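Local coordinates for protein phosphoribosylaminoimidazole carboxylase (Bombyx mori, PDB 4JA0) that probably catalyses two steps of purine biosynthesis, joining an AIR carboxylase and a SAICAR synthetase in one polypeptide, at residues A[170-182]-A[396-410]. Sequence-based numbering, arbitrary orientation.
Sequences KATILIFEILEKA and YLVWGRLRSKQLDMA
Tyr396, Leu407 and Leu174 bury the most surface where helices 170-182 and 396-410 run antiparallel, their axes 10.0 Å apart. Ala182 sits over one face of the Tyr396 ring, with its CB 3.6 Å from Tyr396 CZ, a CH-pi contact. Ile178 CG2 touches the same ring at CE1. Tyr396 CG lies between the backbone N and the carbonyl carbon (chi1 79°), which turns one face of the ring to Ala182. Its OH is hydrogen-bonded to the backbone O of Leu261. An alanine at Tyr396 is likely to open a gap beside Ala182 and Ile178 and to leave Leu261 O without this donor. At the other end, Leu407 CD1 packs 3.5 Å from Lys170 CB, and the lysine chain, bent at its third torsion, runs on past it toward Ala410. Leu407 CD2 meets Leu174 CD2 at 4.1 Å. The other Leu174 branch, CD1, lies against Arg403 CB. Arg403 NH1 forms a salt bridge to Glu177 OE1 at 2.9 Å; the carboxylate and guanidinium planes are nearly parallel, 11° apart. Glu318 of the second subunit takes Arg403 NH2. Lys181 CE lies 3.5 Å above one face of the Trp399 ring and Arg403 CD over the opposite face, both offset toward the rim. Lys181 NZ makes an off-centre cation-pi contact there and is hydrogen-bonded to Tyr346 OH of the second subunit. This is antiparallel helix-helix packing, joining the SAICAR synthetase region to the C-terminal helix of the AIR carboxylase region within the octamer.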
loop_
_atom_site.group_PDB
_atom_site.type_symbol
_atom_site.label_atom_id
_atom_site.label_comp_id
_atom_site.label_asym_id
_atom_site.label_seq_id
_atom_site.Cartn_x
_atom_site.Cartn_y
_atom_site.Cartn_z
ATOM N N LYS A 170 -17.365 -35.105 -21.126
ATOM C CA LYS A 170 -17.255 -33.677 -21.350
ATOM C C LYS A 170 -17.271 -33.354 -22.840
ATOM O O LYS A 170 -17.926 -32.395 -23.263
ATOM C CB LYS A 170 -16.011 -33.110 -20.662
ATOM C CG LYS A 170 -16.106 -33.044 -19.120
ATOM C CD LYS A 170 -14.928 -32.306 -18.552
ATOM C CE LYS A 170 -13.700 -33.166 -18.619
ATOM N NZ LYS A 170 -12.430 -32.422 -18.374
ATOM N N ALA A 171 -16.610 -34.183 -23.640
ATOM C CA ALA A 171 -16.568 -33.954 -25.079
ATOM C C ALA A 171 -17.924 -34.134 -25.736
ATOM O O ALA A 171 -18.311 -33.353 -26.600
ATOM C CB ALA A 171 -15.556 -34.882 -25.739
ATOM N N THR A 172 -18.655 -35.151 -25.304
ATOM C CA THR A 172 -19.960 -35.442 -25.878
ATOM C C THR A 172 -20.916 -34.285 -25.603
ATOM O O THR A 172 -21.612 -33.821 -26.506
ATOM C CB THR A 172 -20.540 -36.778 -25.324
ATOM O OG1 THR A 172 -19.607 -37.844 -25.545
ATOM C CG2 THR A 172 -21.875 -37.134 -25.979
ATOM N N ILE A 173 -20.941 -33.805 -24.370
ATOM C CA ILE A 173 -21.805 -32.682 -24.047
ATOM C C ILE A 173 -21.425 -31.471 -24.881
ATOM O O ILE A 173 -22.298 -30.766 -25.390
ATOM C CB ILE A 173 -21.727 -32.314 -22.567
ATOM C CG1 ILE A 173 -22.158 -33.507 -21.720
ATOM C CG2 ILE A 173 -22.588 -31.108 -22.277
ATOM C CD1 ILE A 173 -21.955 -33.305 -20.235
ATOM N N LEU A 174 -20.123 -31.256 -25.052
ATOM C CA LEU A 174 -19.609 -30.099 -25.798
ATOM C C LEU A 174 -20.009 -30.096 -27.272
ATOM O O LEU A 174 -20.443 -29.079 -27.798
ATOM C CB LEU A 174 -18.084 -30.055 -25.670
ATOM C CG LEU A 174 -17.353 -28.868 -26.277
ATOM C CD1 LEU A 174 -18.093 -27.616 -25.912
ATOM C CD2 LEU A 174 -15.956 -28.807 -25.718
ATOM N N ILE A 175 -19.893 -31.257 -27.912
ATOM C CA ILE A 175 -20.246 -31.434 -29.319
ATOM C C ILE A 175 -21.733 -31.209 -29.530
ATOM O O ILE A 175 -22.148 -30.584 -30.508
ATOM C CB ILE A 175 -19.857 -32.842 -29.798
ATOM C CG1 ILE A 175 -18.346 -32.920 -29.964
ATOM C CG2 ILE A 175 -20.581 -33.226 -31.090
ATOM C CD1 ILE A 175 -17.839 -34.338 -30.014
ATOM N N PHE A 176 -22.530 -31.724 -28.598
ATOM C CA PHE A 176 -23.943 -31.443 -28.596
ATOM C C PHE A 176 -24.190 -29.925 -28.484
ATOM O O PHE A 176 -24.986 -29.361 -29.233
ATOM C CB PHE A 176 -24.629 -32.146 -27.437
ATOM C CG PHE A 176 -26.088 -31.851 -27.362
ATOM C CD1 PHE A 176 -26.998 -32.636 -28.040
ATOM C CD2 PHE A 176 -26.549 -30.719 -26.690
ATOM C CE1 PHE A 176 -28.344 -32.330 -27.990
ATOM C CE2 PHE A 176 -27.886 -30.403 -26.646
ATOM C CZ PHE A 176 -28.787 -31.204 -27.289
ATOM N N GLU A 177 -23.500 -29.257 -27.569
ATOM C CA GLU A 177 -23.742 -27.840 -27.352
ATOM C C GLU A 177 -23.396 -26.990 -28.586
ATOM O O GLU A 177 -24.148 -26.077 -28.964
ATOM C CB GLU A 177 -22.950 -27.374 -26.140
ATOM C CG GLU A 177 -23.554 -27.794 -24.797
ATOM C CD GLU A 177 -22.598 -27.542 -23.634
ATOM O OE1 GLU A 177 -21.374 -27.426 -23.897
ATOM O OE2 GLU A 177 -23.060 -27.447 -22.469
ATOM N N ILE A 178 -22.293 -27.337 -29.244
ATOM C CA ILE A 178 -21.862 -26.670 -30.466
ATOM C C ILE A 178 -22.868 -26.809 -31.593
ATOM O O ILE A 178 -23.270 -25.822 -32.195
ATOM C CB ILE A 178 -20.525 -27.257 -30.954
ATOM C CG1 ILE A 178 -19.406 -26.856 -30.002
ATOM C CG2 ILE A 178 -20.225 -26.818 -32.396
ATOM C CD1 ILE A 178 -18.117 -27.525 -30.300
ATOM N N LEU A 179 -23.282 -28.044 -31.846
ATOM C CA LEU A 179 -24.243 -28.348 -32.896
ATOM C C LEU A 179 -25.618 -27.795 -32.552
ATOM O O LEU A 179 -26.373 -27.390 -33.446
ATOM C CB LEU A 179 -24.322 -29.856 -33.121
ATOM C CG LEU A 179 -23.000 -30.465 -33.578
ATOM C CD1 LEU A 179 -23.147 -31.956 -33.655
ATOM C CD2 LEU A 179 -22.596 -29.902 -34.926
ATOM N N GLU A 180 -25.931 -27.773 -31.257
ATOM C CA GLU A 180 -27.189 -27.229 -30.780
ATOM C C GLU A 180 -27.230 -25.777 -31.197
ATOM O O GLU A 180 -28.256 -25.270 -31.674
ATOM C CB GLU A 180 -27.302 -27.357 -29.252
ATOM C CG GLU A 180 -28.649 -26.891 -28.702
ATOM C CD GLU A 180 -28.799 -26.931 -27.173
ATOM O OE1 GLU A 180 -29.966 -27.053 -26.718
ATOM O OE2 GLU A 180 -27.790 -26.842 -26.431
ATOM N N LYS A 181 -26.082 -25.119 -31.028
ATOM C CA LYS A 181 -25.929 -23.715 -31.355
ATOM C C LYS A 181 -26.040 -23.497 -32.872
ATOM O O LYS A 181 -26.825 -22.660 -33.335
ATOM C CB LYS A 181 -24.573 -23.248 -30.831
ATOM C CG LYS A 181 -24.562 -21.825 -30.337
ATOM C CD LYS A 181 -25.590 -21.655 -29.225
ATOM C CE LYS A 181 -25.077 -22.104 -27.877
ATOM N NZ LYS A 181 -26.115 -21.838 -26.834
ATOM N N ALA A 182 -25.327 -24.312 -33.644
ATOM C CA ALA A 182 -25.373 -24.238 -35.098
ATOM C C ALA A 182 -26.797 -24.360 -35.635
ATOM O O ALA A 182 -27.259 -23.485 -36.362
ATOM C CB ALA A 182 -24.481 -25.309 -35.713
ATOM N N TYR A 396 -21.080 -18.496 -33.231
ATOM C CA TYR A 396 -21.074 -19.675 -32.371
ATOM C C TYR A 396 -19.733 -20.383 -32.440
ATOM O O TYR A 396 -19.338 -21.081 -31.504
ATOM C CB TYR A 396 -22.234 -20.637 -32.681
ATOM C CG TYR A 396 -22.022 -21.522 -33.879
ATOM C CD1 TYR A 396 -21.381 -22.743 -33.762
ATOM C CD2 TYR A 396 -22.477 -21.136 -35.132
ATOM C CE1 TYR A 396 -21.184 -23.541 -34.860
ATOM C CE2 TYR A 396 -22.298 -21.919 -36.222
ATOM C CZ TYR A 396 -21.649 -23.129 -36.091
ATOM O OH TYR A 396 -21.467 -23.930 -37.200
ATOM N N LEU A 397 -19.013 -20.155 -33.532
ATOM C CA LEU A 397 -17.726 -20.794 -33.735
ATOM C C LEU A 397 -16.659 -20.277 -32.784
ATOM O O LEU A 397 -15.817 -21.039 -32.301
ATOM C CB LEU A 397 -17.250 -20.576 -35.156
ATOM C CG LEU A 397 -16.378 -21.750 -35.557
ATOM C CD1 LEU A 397 -17.322 -22.839 -36.116
ATOM C CD2 LEU A 397 -15.296 -21.351 -36.545
ATOM N N VAL A 398 -16.670 -18.974 -32.534
ATOM C CA VAL A 398 -15.751 -18.412 -31.564
ATOM C C VAL A 398 -16.133 -18.964 -30.202
ATOM O O VAL A 398 -15.291 -19.479 -29.459
ATOM C CB VAL A 398 -15.819 -16.882 -31.565
ATOM C CG1 VAL A 398 -15.138 -16.320 -30.333
ATOM C CG2 VAL A 398 -15.154 -16.351 -32.800
ATOM N N TRP A 399 -17.428 -18.916 -29.915
ATOM C CA TRP A 399 -17.975 -19.455 -28.682
ATOM C C TRP A 399 -17.629 -20.944 -28.497
ATOM O O TRP A 399 -17.297 -21.370 -27.393
ATOM C CB TRP A 399 -19.481 -19.215 -28.687
ATOM C CG TRP A 399 -20.192 -19.753 -27.517
ATOM C CD1 TRP A 399 -20.453 -19.112 -26.338
ATOM C CD2 TRP A 399 -20.755 -21.060 -27.400
ATOM N NE1 TRP A 399 -21.141 -19.944 -25.493
ATOM C CE2 TRP A 399 -21.344 -21.148 -26.126
ATOM C CE3 TRP A 399 -20.820 -22.166 -28.254
ATOM C CZ2 TRP A 399 -22.003 -22.302 -25.689
ATOM C CZ3 TRP A 399 -21.465 -23.307 -27.815
ATOM C CH2 TRP A 399 -22.051 -23.366 -26.548
ATOM N N GLY A 400 -17.680 -21.721 -29.580
ATOM C CA GLY A 400 -17.237 -23.102 -29.539
ATOM C C GLY A 400 -15.786 -23.189 -29.082
ATOM O O GLY A 400 -15.457 -23.938 -28.147
ATOM N N ARG A 401 -14.919 -22.390 -29.705
ATOM C CA ARG A 401 -13.476 -22.444 -29.422
ATOM C C ARG A 401 -13.109 -22.091 -27.998
ATOM O O ARG A 401 -12.116 -22.591 -27.477
ATOM C CB ARG A 401 -12.680 -21.557 -30.390
ATOM C CG ARG A 401 -12.710 -22.057 -31.826
ATOM C CD ARG A 401 -11.479 -21.597 -32.597
ATOM N NE ARG A 401 -11.772 -21.366 -34.010
ATOM C CZ ARG A 401 -10.854 -21.161 -34.954
ATOM N NH1 ARG A 401 -9.560 -21.162 -34.654
ATOM N NH2 ARG A 401 -11.236 -20.958 -36.210
ATOM N N LEU A 402 -13.903 -21.225 -27.378
ATOM C CA LEU A 402 -13.730 -20.905 -25.973
ATOM C C LEU A 402 -14.027 -22.136 -25.121
ATOM O O LEU A 402 -13.280 -22.454 -24.197
ATOM C CB LEU A 402 -14.642 -19.749 -25.575
ATOM C CG LEU A 402 -14.280 -18.349 -26.113
ATOM C CD1 LEU A 402 -15.419 -17.370 -25.883
ATOM C CD2 LEU A 402 -13.000 -17.807 -25.499
ATOM N N ARG A 403 -15.105 -22.852 -25.442
ATOM C CA ARG A 403 -15.462 -24.037 -24.666
ATOM C C ARG A 403 -14.470 -25.149 -24.880
ATOM O O ARG A 403 -14.159 -25.902 -23.955
ATOM C CB ARG A 403 -16.849 -24.525 -25.014
ATOM C CG ARG A 403 -17.908 -23.482 -24.857
ATOM C CD ARG A 403 -19.231 -24.108 -24.448
ATOM N NE ARG A 403 -19.491 -23.909 -23.028
ATOM C CZ ARG A 403 -20.655 -24.159 -22.443
ATOM N NH1 ARG A 403 -21.664 -24.609 -23.160
ATOM N NH2 ARG A 403 -20.814 -23.949 -21.147
ATOM N N SER A 404 -13.948 -25.232 -26.092
ATOM C CA SER A 404 -12.977 -26.256 -26.416
ATOM C C SER A 404 -11.686 -26.002 -25.648
ATOM O O SER A 404 -11.035 -26.921 -25.147
ATOM C CB SER A 404 -12.734 -26.260 -27.928
ATOM O OG SER A 404 -11.756 -27.208 -28.304
ATOM N N LYS A 405 -11.344 -24.734 -25.501
ATOM C CA LYS A 405 -10.142 -24.382 -24.777
ATOM C C LYS A 405 -10.241 -24.793 -23.292
ATOM O O LYS A 405 -9.271 -25.283 -22.706
ATOM C CB LYS A 405 -9.899 -22.883 -24.915
ATOM C CG LYS A 405 -8.612 -22.395 -24.275
ATOM C CD LYS A 405 -8.810 -21.050 -23.587
ATOM C CE LYS A 405 -7.558 -20.664 -22.830
ATOM N NZ LYS A 405 -6.384 -20.679 -23.751
ATOM N N GLN A 406 -11.425 -24.630 -22.704
ATOM C CA GLN A 406 -11.641 -25.015 -21.319
ATOM C C GLN A 406 -11.477 -26.504 -21.143
ATOM O O GLN A 406 -10.851 -26.959 -20.181
ATOM C CB GLN A 406 -13.033 -24.584 -20.860
ATOM C CG GLN A 406 -13.145 -23.070 -20.773
ATOM C CD GLN A 406 -14.467 -22.561 -20.227
ATOM O OE1 GLN A 406 -15.496 -23.269 -20.239
ATOM N NE2 GLN A 406 -14.445 -21.312 -19.733
ATOM N N LEU A 407 -11.987 -27.262 -22.105
ATOM C CA LEU A 407 -11.834 -28.702 -22.071
ATOM C C LEU A 407 -10.369 -29.060 -22.223
ATOM O O LEU A 407 -9.878 -29.983 -21.567
ATOM C CB LEU A 407 -12.648 -29.372 -23.184
ATOM C CG LEU A 407 -12.545 -30.899 -23.214
ATOM C CD1 LEU A 407 -13.157 -31.464 -21.938
ATOM C CD2 LEU A 407 -13.199 -31.512 -24.457
ATOM N N ASP A 408 -9.667 -28.329 -23.089
ATOM C CA ASP A 408 -8.251 -28.622 -23.310
ATOM C C ASP A 408 -7.431 -28.436 -22.024
ATOM O O ASP A 408 -6.573 -29.262 -21.686
ATOM C CB ASP A 408 -7.685 -27.755 -24.435
ATOM C CG ASP A 408 -8.239 -28.128 -25.799
ATOM O OD1 ASP A 408 -8.961 -29.141 -25.868
ATOM O OD2 ASP A 408 -7.948 -27.419 -26.799
ATOM N N MET A 409 -7.726 -27.354 -21.310
ATOM C CA MET A 409 -6.995 -26.965 -20.119
ATOM C C MET A 409 -7.248 -27.927 -18.979
ATOM O O MET A 409 -6.353 -28.219 -18.179
ATOM C CB MET A 409 -7.389 -25.550 -19.693
ATOM C CG MET A 409 -6.831 -24.435 -20.586
ATOM S SD MET A 409 -7.024 -22.806 -19.862
ATOM C CE MET A 409 -8.805 -22.706 -19.654
ATOM N N ALA A 410 -8.487 -28.399 -18.887
ATOM C CA ALA A 410 -8.850 -29.342 -17.838
ATOM C C ALA A 410 -8.183 -30.678 -18.130
ATOM O O ALA A 410 -7.665 -31.330 -17.214
ATOM C CB ALA A 410 -10.355 -29.480 -17.742
#